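D-glucosaminate-6-phosphate ammonia lyase (Salmonella typhimurium, PDB 7LCE) belongs to the fold type I family of pyridoxal-phosphate enzymes, carrying its cofactor covalently bound, and forms an assembly of eight chains. Local coordinates at residues E56-Y61 with S67-C72; I77-A82 with R242-G247; E52-L57 with G253-L258; E105-R110 with W143-A148. All coordinates share one frame; numbering follows the deposited sequence.

Contact 1. Residues E56-Y61 with S67-C72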
loop_
_atom_site.group_PDB
_atom_site.type_symbol
_atom_site.label_atom_id
_atom_site.label_comp_id
_atom_site.label_asym_id
_atom_site.label_seq_id
_atom_site.Cartn_x
_atom_site.Cartn_y
_atom_site.Cartn_z
ATOM N N GLU A 56 13.953 -47.591 -1.604
ATOM C CA GLU A 56 13.437 -48.852 -2.124
ATOM C C GLU A 56 13.145 -49.830 -0.993
ATOM O O GLU A 56 12.080 -50.458 -0.966
ATOM C CB GLU A 56 14.460 -49.454 -3.095
ATOM C CG GLU A 56 14.133 -50.855 -3.596
ATOM C CD GLU A 56 15.251 -51.450 -4.445
ATOM O OE1 GLU A 56 16.261 -50.749 -4.679
ATOM O OE2 GLU A 56 15.132 -52.621 -4.862
ATOM N N LEU A 57 14.073 -49.961 -0.040
ATOM C CA LEU A 57 13.890 -50.946 1.018
ATOM C C LEU A 57 12.736 -50.570 1.931
ATOM O O LEU A 57 11.927 -51.428 2.296
ATOM C CB LEU A 57 15.181 -51.116 1.818
ATOM C CG LEU A 57 16.382 -51.644 1.033
ATOM C CD1 LEU A 57 17.633 -51.717 1.904
ATOM C CD2 LEU A 57 16.041 -52.995 0.439
ATOM N N VAL A 58 12.619 -49.288 2.281
ATOM C CA VAL A 58 11.518 -48.853 3.135
ATOM C C VAL A 58 10.179 -49.063 2.436
ATOM O O VAL A 58 9.196 -49.490 3.055
ATOM C CB VAL A 58 11.717 -47.382 3.551
ATOM C CG1 VAL A 58 10.464 -46.834 4.206
ATOM C CG2 VAL A 58 12.906 -47.262 4.494
ATOM N N SER A 59 10.126 -48.784 1.133
ATOM C CA SER A 59 8.876 -48.904 0.395
ATOM C C SER A 59 8.366 -50.336 0.330
ATOM O O SER A 59 7.160 -50.539 0.156
ATOM C CB SER A 59 9.054 -48.344 -1.013
ATOM O OG SER A 59 9.423 -46.978 -0.959
ATOM N N ARG A 60 9.246 -51.332 0.470
ATOM C CA ARG A 60 8.789 -52.719 0.469
ATOM C C ARG A 60 7.860 -53.003 1.642
ATOM O O ARG A 60 6.959 -53.843 1.530
ATOM C CB ARG A 60 9.985 -53.673 0.486
ATOM C CG ARG A 60 10.822 -53.610 -0.778
ATOM C CD ARG A 60 12.015 -54.547 -0.722
ATOM N NE ARG A 60 12.908 -54.337 -1.856
ATOM C CZ ARG A 60 14.062 -54.965 -2.035
ATOM N NH1 ARG A 60 14.499 -55.866 -1.169
ATOM N NH2 ARG A 60 14.797 -54.679 -3.105
ATOM N N TYR A 61 8.054 -52.312 2.766
ATOM C CA TYR A 61 7.200 -52.535 3.925
ATOM C C TYR A 61 5.901 -51.744 3.839
ATOM O O TYR A 61 4.890 -52.162 4.413
ATOM C CB TYR A 61 7.945 -52.168 5.210
ATOM C CG TYR A 61 9.261 -52.889 5.393
ATOM C CD1 TYR A 61 9.308 -54.166 5.937
ATOM C CD2 TYR A 61 10.460 -52.290 5.024
ATOM C CE1 TYR A 61 10.511 -54.828 6.107
ATOM C CE2 TYR A 61 11.667 -52.945 5.190
ATOM C CZ TYR A 61 11.687 -54.213 5.732
ATOM O OH TYR A 61 12.886 -54.867 5.900
ATOM N N SER A 67 10.201 -43.907 -1.264
ATOM C CA SER A 67 10.258 -43.441 0.114
ATOM C C SER A 67 11.501 -42.585 0.306
ATOM O O SER A 67 12.455 -42.655 -0.473
ATOM C CB SER A 67 10.260 -44.609 1.111
ATOM O OG SER A 67 9.062 -45.363 1.030
ATOM N N TYR A 68 11.476 -41.768 1.356
ATOM C CA TYR A 68 12.592 -40.894 1.692
ATOM C C TYR A 68 12.734 -40.848 3.204
ATOM O O TYR A 68 11.759 -40.574 3.909
ATOM C CB TYR A 68 12.381 -39.483 1.130
ATOM C CG TYR A 68 13.471 -38.497 1.493
ATOM C CD1 TYR A 68 14.753 -38.627 0.972
ATOM C CD2 TYR A 68 13.216 -37.431 2.342
ATOM C CE1 TYR A 68 15.751 -37.728 1.298
ATOM C CE2 TYR A 68 14.209 -36.525 2.674
ATOM C CZ TYR A 68 15.475 -36.679 2.148
ATOM O OH TYR A 68 16.469 -35.780 2.472
ATOM N N ILE A 69 13.948 -41.102 3.695
ATOM C CA ILE A 69 14.215 -41.169 5.128
ATOM C C ILE A 69 14.574 -39.783 5.644
ATOM O O ILE A 69 15.333 -39.042 5.006
ATOM C CB ILE A 69 15.335 -42.182 5.433
ATOM C CG1 ILE A 69 14.908 -43.593 5.034
ATOM C CG2 ILE A 69 15.714 -42.143 6.905
ATOM C CD1 ILE A 69 15.890 -44.665 5.459
ATOM N N THR A 70 14.022 -39.431 6.800
ATOM C CA THR A 70 14.244 -38.153 7.458
ATOM C C THR A 70 14.748 -38.391 8.879
ATOM O O THR A 70 14.838 -39.527 9.351
ATOM C CB THR A 70 12.960 -37.319 7.473
ATOM O OG1 THR A 70 11.953 -38.014 8.220
ATOM C CG2 THR A 70 12.456 -37.080 6.060
ATOM N N SER A 71 15.082 -37.295 9.568
ATOM C CA SER A 71 15.575 -37.409 10.938
ATOM C C SER A 71 14.451 -37.727 11.914
ATOM O O SER A 71 14.681 -38.391 12.932
ATOM C CB SER A 71 16.283 -36.122 11.355
ATOM O OG SER A 71 15.376 -35.033 11.381
ATOM N N CYS A 72 13.239 -37.261 11.631
ATOM C CA CYS A 72 12.104 -37.475 12.516
ATOM C C CYS A 72 10.826 -37.201 11.736
ATOM O O CYS A 72 10.858 -36.723 10.600
ATOM C CB CYS A 72 12.202 -36.585 13.757
ATOM S SG CYS A 72 12.419 -34.837 13.369
#

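Contact 2. Residues I77-A82 with R242-G247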
loop_
_atom_site.group_PDB
_atom_site.type_symbol
_atom_site.label_atom_id
_atom_site.label_comp_id
_atom_site.label_asym_id
_atom_site.label_seq_id
_atom_site.Cartn_x
_atom_site.Cartn_y
_atom_site.Cartn_z
ATOM N N ILE A 77 7.141 -33.884 8.008
ATOM C CA ILE A 77 6.053 -32.947 7.748
ATOM C C ILE A 77 6.584 -31.695 7.063
ATOM O O ILE A 77 6.012 -31.219 6.075
ATOM C CB ILE A 77 5.311 -32.609 9.053
ATOM C CG1 ILE A 77 4.642 -33.864 9.623
ATOM C CG2 ILE A 77 4.294 -31.501 8.822
ATOM C CD1 ILE A 77 3.932 -33.635 10.935
ATOM N N ALA A 78 7.689 -31.145 7.572
ATOM C CA ALA A 78 8.259 -29.944 6.973
ATOM C C ALA A 78 8.708 -30.196 5.541
ATOM O O ALA A 78 8.449 -29.377 4.650
ATOM C CB ALA A 78 9.428 -29.441 7.817
ATOM N N ILE A 79 9.360 -31.332 5.293
ATOM C CA ILE A 79 9.855 -31.618 3.950
ATOM C C ILE A 79 8.698 -31.890 2.997
ATOM O O ILE A 79 8.695 -31.419 1.854
ATOM C CB ILE A 79 10.848 -32.793 3.986
ATOM C CG1 ILE A 79 12.110 -32.407 4.753
ATOM C CG2 ILE A 79 11.209 -33.235 2.581
ATOM C CD1 ILE A 79 13.065 -33.561 4.950
ATOM N N ALA A 80 7.694 -32.645 3.452
ATOM C CA ALA A 80 6.564 -32.964 2.583
ATOM C C ALA A 80 5.824 -31.703 2.158
ATOM O O ALA A 80 5.413 -31.577 0.998
ATOM C CB ALA A 80 5.617 -33.937 3.282
ATOM N N VAL A 81 5.655 -30.751 3.079
ATOM C CA VAL A 81 5.018 -29.484 2.728
ATOM C C VAL A 81 5.877 -28.725 1.726
ATOM O O VAL A 81 5.379 -28.210 0.717
ATOM C CB VAL A 81 4.747 -28.650 3.991
ATOM C CG1 VAL A 81 4.278 -27.253 3.614
ATOM C CG2 VAL A 81 3.705 -29.336 4.855
ATOM N N ALA A 82 7.186 -28.648 1.987
ATOM C CA ALA A 82 8.091 -28.005 1.040
ATOM C C ALA A 82 8.061 -28.704 -0.312
ATOM O O ALA A 82 8.196 -28.051 -1.353
ATOM C CB ALA A 82 9.513 -27.980 1.597
ATOM N N ARG A 242 18.657 -29.808 4.823
ATOM C CA ARG A 242 20.060 -29.862 5.217
ATOM C C ARG A 242 20.231 -29.633 6.716
ATOM O O ARG A 242 21.191 -30.134 7.312
ATOM C CB ARG A 242 20.861 -28.834 4.414
ATOM C CG ARG A 242 22.372 -28.974 4.525
ATOM C CD ARG A 242 22.886 -30.166 3.731
ATOM N NE ARG A 242 24.325 -30.085 3.502
ATOM C CZ ARG A 242 25.246 -30.475 4.373
ATOM N NH1 ARG A 242 24.914 -30.999 5.542
ATOM N NH2 ARG A 242 26.533 -30.337 4.063
ATOM N N ALA A 243 19.312 -28.891 7.338
ATOM C CA ALA A 243 19.333 -28.660 8.776
ATOM C C ALA A 243 18.605 -29.743 9.560
ATOM O O ALA A 243 18.727 -29.784 10.790
ATOM C CB ALA A 243 18.721 -27.295 9.108
ATOM N N MET A 244 17.847 -30.607 8.884
ATOM C CA MET A 244 17.149 -31.710 9.530
ATOM C C MET A 244 17.836 -33.020 9.171
ATOM O O MET A 244 17.197 -33.954 8.675
ATOM C CB MET A 244 15.681 -31.738 9.099
ATOM C CG MET A 244 14.990 -30.391 9.196
ATOM S SD MET A 244 13.463 -30.320 8.240
ATOM C CE MET A 244 13.014 -28.599 8.477
ATOM N N LYS A 245 19.142 -33.091 9.417
ATOM C CA LYS A 245 19.968 -34.143 8.842
ATOM C C LYS A 245 19.844 -35.452 9.606
ATOM O O LYS A 245 19.791 -35.470 10.839
ATOM C CB LYS A 245 21.433 -33.706 8.802
ATOM C CG LYS A 245 22.243 -34.394 7.714
ATOM C CD LYS A 245 23.721 -34.074 7.833
ATOM C CE LYS A 245 24.507 -34.711 6.701
ATOM N NZ LYS A 245 25.974 -34.600 6.916
ATOM N N ILE A 246 19.792 -36.548 8.856
ATOM C CA ILE A 246 19.986 -37.890 9.389
ATOM C C ILE A 246 21.157 -38.509 8.637
ATOM O O ILE A 246 21.219 -38.433 7.404
ATOM C CB ILE A 246 18.714 -38.755 9.273
ATOM C CG1 ILE A 246 18.995 -40.184 9.741
ATOM C CG2 ILE A 246 18.156 -38.750 7.855
ATOM C CD1 ILE A 246 17.763 -41.053 9.817
ATOM N N GLY A 247 22.090 -39.100 9.376
ATOM C CA GLY A 247 23.291 -39.640 8.779
ATOM C C GLY A 247 23.097 -41.027 8.209
ATOM O O GLY A 247 22.032 -41.637 8.301
#

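Contact 3. Residues E52-L57 with G253-L258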
loop_
_atom_site.group_PDB
_atom_site.type_symbol
_atom_site.label_atom_id
_atom_site.label_comp_id
_atom_site.label_asym_id
_atom_site.label_seq_id
_atom_site.Cartn_x
_atom_site.Cartn_y
_atom_site.Cartn_z
ATOM N N GLU A 52 18.779 -43.534 -2.487
ATOM C CA GLU A 52 17.933 -44.194 -3.471
ATOM C C GLU A 52 17.566 -45.599 -3.008
ATOM O O GLU A 52 16.392 -45.983 -3.031
ATOM C CB GLU A 52 18.667 -44.228 -4.818
ATOM C CG GLU A 52 17.809 -44.547 -6.030
ATOM C CD GLU A 52 16.813 -43.437 -6.333
ATOM O OE1 GLU A 52 16.964 -42.331 -5.769
ATOM O OE2 GLU A 52 15.886 -43.668 -7.139
ATOM N N LYS A 53 18.564 -46.365 -2.556
ATOM C CA LYS A 53 18.350 -47.754 -2.152
ATOM C C LYS A 53 17.504 -47.863 -0.887
ATOM O O LYS A 53 16.627 -48.734 -0.795
ATOM C CB LYS A 53 19.699 -48.449 -1.952
ATOM C CG LYS A 53 19.624 -49.968 -1.854
ATOM C CD LYS A 53 19.089 -50.561 -3.151
ATOM C CE LYS A 53 19.222 -52.077 -3.188
ATOM N NZ LYS A 53 18.720 -52.659 -4.469
ATOM N N THR A 54 17.769 -47.011 0.113
ATOM C CA THR A 54 16.981 -47.061 1.341
ATOM C C THR A 54 15.519 -46.731 1.074
ATOM O O THR A 54 14.628 -47.309 1.708
ATOM C CB THR A 54 17.565 -46.119 2.395
ATOM O OG1 THR A 54 17.795 -44.831 1.811
ATOM C CG2 THR A 54 18.876 -46.680 2.939
ATOM N N GLY A 55 15.249 -45.825 0.129
ATOM C CA GLY A 55 13.868 -45.569 -0.247
ATOM C C GLY A 55 13.203 -46.809 -0.819
ATOM O O GLY A 55 12.032 -47.083 -0.544
ATOM N N GLU A 56 13.953 -47.591 -1.604
ATOM C CA GLU A 56 13.437 -48.852 -2.124
ATOM C C GLU A 56 13.145 -49.830 -0.993
ATOM O O GLU A 56 12.080 -50.458 -0.966
ATOM C CB GLU A 56 14.460 -49.454 -3.095
ATOM C CG GLU A 56 14.133 -50.855 -3.596
ATOM C CD GLU A 56 15.251 -51.450 -4.445
ATOM O OE1 GLU A 56 16.261 -50.749 -4.679
ATOM O OE2 GLU A 56 15.132 -52.621 -4.862
ATOM N N LEU A 57 14.073 -49.961 -0.040
ATOM C CA LEU A 57 13.890 -50.946 1.018
ATOM C C LEU A 57 12.736 -50.570 1.931
ATOM O O LEU A 57 11.927 -51.428 2.296
ATOM C CB LEU A 57 15.181 -51.116 1.818
ATOM C CG LEU A 57 16.382 -51.644 1.033
ATOM C CD1 LEU A 57 17.633 -51.717 1.904
ATOM C CD2 LEU A 57 16.041 -52.995 0.439
ATOM N N GLY A 253 20.098 -47.857 10.184
ATOM C CA GLY A 253 19.442 -48.332 11.391
ATOM C C GLY A 253 17.940 -48.470 11.230
ATOM O O GLY A 253 17.343 -49.437 11.709
ATOM N N LEU A 254 17.311 -47.514 10.543
ATOM C CA LEU A 254 15.870 -47.596 10.321
ATOM C C LEU A 254 15.507 -48.817 9.482
ATOM O O LEU A 254 14.525 -49.511 9.775
ATOM C CB LEU A 254 15.368 -46.319 9.648
ATOM C CG LEU A 254 13.920 -46.362 9.152
ATOM C CD1 LEU A 254 12.955 -46.545 10.313
ATOM C CD2 LEU A 254 13.582 -45.112 8.354
ATOM N N VAL A 255 16.284 -49.093 8.432
ATOM C CA VAL A 255 15.985 -50.232 7.570
ATOM C C VAL A 255 16.116 -51.537 8.345
ATOM O O VAL A 255 15.259 -52.425 8.245
ATOM C CB VAL A 255 16.892 -50.214 6.327
ATOM C CG1 VAL A 255 16.612 -51.428 5.448
ATOM C CG2 VAL A 255 16.689 -48.923 5.551
ATOM N N TYR A 256 17.185 -51.674 9.135
ATOM C CA TYR A 256 17.352 -52.892 9.922
ATOM C C TYR A 256 16.348 -52.965 11.064
ATOM O O TYR A 256 15.990 -54.064 11.503
ATOM C CB TYR A 256 18.786 -52.998 10.443
ATOM C CG TYR A 256 19.724 -53.646 9.448
ATOM C CD1 TYR A 256 20.215 -52.939 8.359
ATOM C CD2 TYR A 256 20.100 -54.974 9.591
ATOM C CE1 TYR A 256 21.059 -53.540 7.443
ATOM C CE2 TYR A 256 20.947 -55.580 8.683
ATOM C CZ TYR A 256 21.425 -54.861 7.612
ATOM O OH TYR A 256 22.268 -55.467 6.709
ATOM N N ALA A 257 15.879 -51.816 11.554
ATOM C CA ALA A 257 14.824 -51.831 12.559
ATOM C C ALA A 257 13.489 -52.240 11.955
ATOM O O ALA A 257 12.674 -52.879 12.630
ATOM C CB ALA A 257 14.709 -50.463 13.226
ATOM N N LEU A 258 13.248 -51.881 10.691
ATOM C CA LEU A 258 12.022 -52.303 10.023
ATOM C C LEU A 258 11.995 -53.812 9.808
ATOM O O LEU A 258 10.948 -54.448 9.983
ATOM C CB LEU A 258 11.873 -51.568 8.693
ATOM C CG LEU A 258 11.428 -50.110 8.797
ATOM C CD1 LEU A 258 11.288 -49.498 7.418
ATOM C CD2 LEU A 258 10.122 -50.006 9.568
#

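Contact 4. Residues E105-R110 with W143-A148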
loop_
_atom_site.group_PDB
_atom_site.type_symbol
_atom_site.label_atom_id
_atom_site.label_comp_id
_atom_site.label_asym_id
_atom_site.label_seq_id
_atom_site.Cartn_x
_atom_site.Cartn_y
_atom_site.Cartn_z
ATOM N N GLU A 105 -0.700 -22.555 0.797
ATOM C CA GLU A 105 -1.691 -22.831 1.827
ATOM C C GLU A 105 -1.845 -24.333 2.019
ATOM O O GLU A 105 -2.030 -25.077 1.050
ATOM C CB GLU A 105 -3.031 -22.194 1.463
ATOM C CG GLU A 105 -3.020 -20.675 1.540
ATOM C CD GLU A 105 -4.354 -20.058 1.169
ATOM O OE1 GLU A 105 -5.307 -20.815 0.884
ATOM O OE2 GLU A 105 -4.443 -18.812 1.159
ATOM N N VAL A 106 -1.760 -24.775 3.273
ATOM C CA VAL A 106 -1.969 -26.170 3.648
ATOM C C VAL A 106 -3.309 -26.259 4.363
ATOM O O VAL A 106 -3.509 -25.624 5.407
ATOM C CB VAL A 106 -0.835 -26.699 4.540
ATOM C CG1 VAL A 106 -1.180 -28.083 5.057
ATOM C CG2 VAL A 106 0.473 -26.730 3.771
ATOM N N VAL A 107 -4.227 -27.039 3.802
ATOM C CA VAL A 107 -5.592 -27.137 4.303
ATOM C C VAL A 107 -5.695 -28.351 5.215
ATOM O O VAL A 107 -5.397 -29.478 4.801
ATOM C CB VAL A 107 -6.600 -27.226 3.149
ATOM C CG1 VAL A 107 -7.973 -27.570 3.682
ATOM C CG2 VAL A 107 -6.633 -25.913 2.381
ATOM N N MET A 108 -6.135 -28.128 6.452
ATOM C CA MET A 108 -6.282 -29.205 7.418
ATOM C C MET A 108 -7.468 -28.908 8.322
ATOM O O MET A 108 -7.961 -27.778 8.383
ATOM C CB MET A 108 -5.008 -29.392 8.246
ATOM C CG MET A 108 -4.655 -28.195 9.098
ATOM S SD MET A 108 -3.151 -28.457 10.050
ATOM C CE MET A 108 -3.654 -29.773 11.156
ATOM N N LEU A 109 -7.927 -29.945 9.018
ATOM C CA LEU A 109 -9.020 -29.784 9.968
ATOM C C LEU A 109 -8.549 -29.023 11.199
ATOM O O LEU A 109 -7.441 -29.242 11.697
ATOM C CB LEU A 109 -9.563 -31.148 10.390
ATOM C CG LEU A 109 -10.184 -32.050 9.328
ATOM C CD1 LEU A 109 -10.663 -33.342 9.967
ATOM C CD2 LEU A 109 -11.327 -31.342 8.620
ATOM N N ARG A 110 -9.402 -28.121 11.695
ATOM C CA ARG A 110 -9.096 -27.441 12.950
ATOM C C ARG A 110 -8.969 -28.442 14.092
ATOM O O ARG A 110 -8.127 -28.280 14.982
ATOM C CB ARG A 110 -10.167 -26.396 13.263
ATOM C CG ARG A 110 -10.053 -25.796 14.659
ATOM C CD ARG A 110 -10.983 -24.610 14.847
ATOM N NE ARG A 110 -10.400 -23.380 14.326
ATOM C CZ ARG A 110 -10.721 -22.836 13.160
ATOM N NH1 ARG A 110 -11.633 -23.378 12.371
ATOM N NH2 ARG A 110 -10.111 -21.718 12.777
ATOM N N TRP A 143 -18.361 -29.838 2.747
ATOM C CA TRP A 143 -18.406 -28.589 1.990
ATOM C C TRP A 143 -17.462 -27.550 2.578
ATOM O O TRP A 143 -16.946 -26.697 1.849
ATOM C CB TRP A 143 -19.833 -28.037 1.927
ATOM C CG TRP A 143 -20.401 -27.558 3.234
ATOM C CD1 TRP A 143 -21.250 -28.238 4.057
ATOM C CD2 TRP A 143 -20.170 -26.286 3.859
ATOM N NE1 TRP A 143 -21.561 -27.471 5.155
ATOM C CE2 TRP A 143 -20.909 -26.269 5.059
ATOM C CE3 TRP A 143 -19.409 -25.162 3.522
ATOM C CZ2 TRP A 143 -20.908 -25.174 5.922
ATOM C CZ3 TRP A 143 -19.408 -24.075 4.381
ATOM C CH2 TRP A 143 -20.153 -24.091 5.566
ATOM N N GLN A 144 -17.222 -27.607 3.891
ATOM C CA GLN A 144 -16.210 -26.747 4.495
ATOM C C GLN A 144 -14.819 -27.094 3.980
ATOM O O GLN A 144 -13.996 -26.202 3.742
ATOM C CB GLN A 144 -16.263 -26.856 6.018
ATOM C CG GLN A 144 -17.445 -26.143 6.653
ATOM C CD GLN A 144 -17.568 -26.436 8.135
ATOM O OE1 GLN A 144 -17.241 -27.532 8.590
ATOM N NE2 GLN A 144 -18.020 -25.447 8.902
ATOM N N LEU A 145 -14.535 -28.387 3.805
ATOM C CA LEU A 145 -13.244 -28.792 3.258
ATOM C C LEU A 145 -13.091 -28.325 1.819
ATOM O O LEU A 145 -12.003 -27.903 1.408
ATOM C CB LEU A 145 -13.091 -30.311 3.340
ATOM C CG LEU A 145 -11.832 -30.895 2.697
ATOM C CD1 LEU A 145 -10.585 -30.296 3.319
ATOM C CD2 LEU A 145 -11.822 -32.408 2.823
ATOM N N GLU A 146 -14.170 -28.389 1.040
ATOM C CA GLU A 146 -14.087 -28.010 -0.364
ATOM C C GLU A 146 -13.971 -26.501 -0.539
ATOM O O GLU A 146 -13.338 -26.038 -1.494
ATOM C CB GLU A 146 -15.299 -28.553 -1.117
ATOM C CG GLU A 146 -15.394 -30.070 -1.088
ATOM C CD GLU A 146 -16.638 -30.597 -1.774
ATOM O OE1 GLU A 146 -17.662 -29.880 -1.787
ATOM O OE2 GLU A 146 -16.590 -31.729 -2.305
ATOM N N SER A 147 -14.556 -25.718 0.370
ATOM C CA SER A 147 -14.484 -24.266 0.234
ATOM C C SER A 147 -13.089 -23.735 0.525
ATOM O O SER A 147 -12.717 -22.672 0.014
ATOM C CB SER A 147 -15.504 -23.597 1.155
ATOM O OG SER A 147 -16.819 -24.022 0.842
ATOM N N ALA A 148 -12.301 -24.456 1.328
ATOM C CA ALA A 148 -10.959 -23.993 1.668
ATOM C C ALA A 148 -9.985 -24.117 0.505
ATOM O O ALA A 148 -8.925 -23.481 0.531
ATOM C CB ALA A 148 -10.424 -24.766 2.875
#

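Contact 1. Residues E56-Y61 with S67-C72
Ser59 and Ser67 meet hydroxyl to hydroxyl in a buried helix-on-strand contact, where helix 47-62 packs on strand 66-70, an outermost strand of the mixed seven-stranded sheet in this chain. The local axes approach to 7.3 Å and run at 107° to each other, so the helix lies across the strand; the two backbones come nearest at these serines. Ser59 OG and Ser67 OG are 2.6 Å apart and probably hydrogen-bonded. With its hydroxyl beside its own backbone N (chi1 -60°), Ser59 can also bond back to Gly55 O, one helical turn earlier. Ser67 OG is within hydrogen-bonding reach of Thr224 OG1 as well, on the adjacent antiparallel strand 221-225. Next to this polar pair Val58 supplies the apolar half. Its CG1 methyl rests 3.8 Å from Ser67 OG and equally close to Ser67 CB, while CG2 turns to the CD1 tip of Ile69 at 4.1 Å. On the outer side of the helix Arg60 NH2 forms a salt bridge of 2.7 Å with Glu56 OE2, reaching it from above the carboxylate plane, and Leu57 CD2 lies over one face of the Arg60 guanidinium, toward its rim. At the C-terminal end of the strand, Thr70 OG1 donates to Cys72 O at 2.9 Å, bridging the turn where Cys72 forms the N-cap of helix 73-86. The chemistry is thus mixed: a valine methyl packs beside Ser67, and the buried hydroxyls probably form a chain with Gly55 O and Thr224 OG1, linking helix and sheet.

Contact 2. Residues I77-A82 with R242-G247
Met244 reaches across to Ala78 and Ile79, and this single side chain carries the apolar contact between residues 77-82 of helix 73-86 and residues 242-247 of the loop leading into helix 248-262. Its CE methyl meets Ala78 CB at 3.7 Å. The sulfur sits further back along the chain, with SD 4.2 Å from the same Ala78 CB and 4.3 Å from Ile79 CG1. An extended course beyond CG (chi2 163°, chi3 -176°) lets Met244 bridge a wide separation, for its CA lies 9.2 Å from that of Ile79. The short alanine accepts the methyl end, and the longer isoleucine flanks the thioether. Polar interactions belong to the surroundings: Met244 O receives a weak hydrogen bond from Ser71 OG. Contacts between subunits start on the same loop, since Arg242 NH1 is hydrogen-bonded to the cofactor-bearing lysine side chain of the second subunit, and Met244 packs on Ala243 of that subunit. The loop therefore combines packing inside its own chain with a residue that reaches the neighbour's pyridoxal phosphate site, consistent with an active site built from two subunits, as in other fold type I enzymes. Around it, Ile79 also lies on Tyr68 and Thr70 of strand 66-70, Ala78 touches Leu126 of helix 120-126, and Ala80 faces Ile187 of strand 186-189, so helix 73-86 is wedged between sheet, helix and loop.

Contact 3. Residues E52-L57 with G253-L258
Val255 sets its two methyl groups against two residues of helix 47-62, one turn apart. CG1 lies 3.7 Å from Leu57 CD1 and also close to Leu57 CB, at 3.9 Å; CG2 meets Thr54 CG2 at 4.1 Å. Both partners cross the valine at about a right angle, and its two methyls are shared between them. A chi1 of 178°, with CG1 anti to the backbone N and CG2 beside it, turns one methyl to each partner. The CA atoms of Leu57 and Val255, 6.9 Å apart, are the nearest pair across the two segments. On Thr54 the branches divide the work: the methyl faces the valine, while OG1 bonds back to Leu50 O in its own helix. In the fold this is helix-helix packing beside the large alpha/beta sheet, since helices 47-62 and 248-262 both rest on its edge strand 66-70, where Ile69 receives Thr54 from one helix and Leu254 from the other. Further along the interface Leu258 continues the apolar seam against Val58 and Tyr61. A bound calcium ion lies about 4 Å from the side chain of Val255. Away from the seam, Lys53 NZ forms a salt bridge of 3.1 Å with Glu56 OE1, approaching from above the carboxylate plane (37° out of it). Glu56 is thereby held between this lysine and Arg60. Helix 248-262 also packs on helix 31-41 through Ala257 on Val33, and Lys53, Leu57 and Tyr256 reach Leu9 and Ile5 of the second subunit.

Contact 4. Residues E105-R110 with W143-A148
Val107 fits against Ala148 and Leu145; these three residues bury most of the surface here. Its CG1 methyl, anti to the backbone N (chi1 170°), touches both partners, lying 3.8 Å from Leu145 CD1 and 3.8 Å from Ala148 CB. Its second methyl, CG2, stays on Ala148, 4.0 Å from CB and close to the carbonyl oxygen. The two partners are three positions apart and so face the strand from the same side of the helix. Ala148 is small enough to let the backbones approach, its CA being 6.8 Å from that of Val107. Leu145 starts off to one side, and only its CD1 branch comes round to the valine, crossing it obliquely. This is the packing of a beta-alpha-beta crossover: the chain leaves strand 130-134, passes through helix 142-147 and enters parallel strand 153-159, and strand 105-109, which carries Val107, lies between those two in the sheet. Val134 and Thr153, on the flanking strands, also touch Val107, while Val132 and Val134 adjoin Ala148. Leu145 also packs on Phe175 and Val178 of helix 172-181. Within the helix, Trp143 O accepts two bonds from Ser147, one from N at 3.0 Å and one from OG at 2.9 Å, which reach it from opposite faces of the carbonyl plane. Gln144 CG lies over one face of the Trp143 ring, toward its rim, and Arg90 of the fourth subunit makes a cation-pi contact with this indole.

How the contacts relate
Contacts 1 and 3 lie about 6 Å apart, centre to centre, and share Glu56 and Leu57 of helix 47-62. Contact 2 sits about 13 Å from contact 1, centre to centre, touching it where loop 242-247 meets the end of strand 66-70. Contact 4 is remote, its centre about 34 Å from that of contact 3, yet Val81 CG1 of contact 2 touches Val106 CG2 at 3.8 Å. Along the chain, contact 1 closes first; contacts 2 and 3 return from beyond residue 240, spanning contact 4. Contacts 1 to 3 thus tie helices and loop 242-247 to the 66-70 edge of the sheet beside the second subunit, while contact 4 packs a helix near its other edge, strand 130-134.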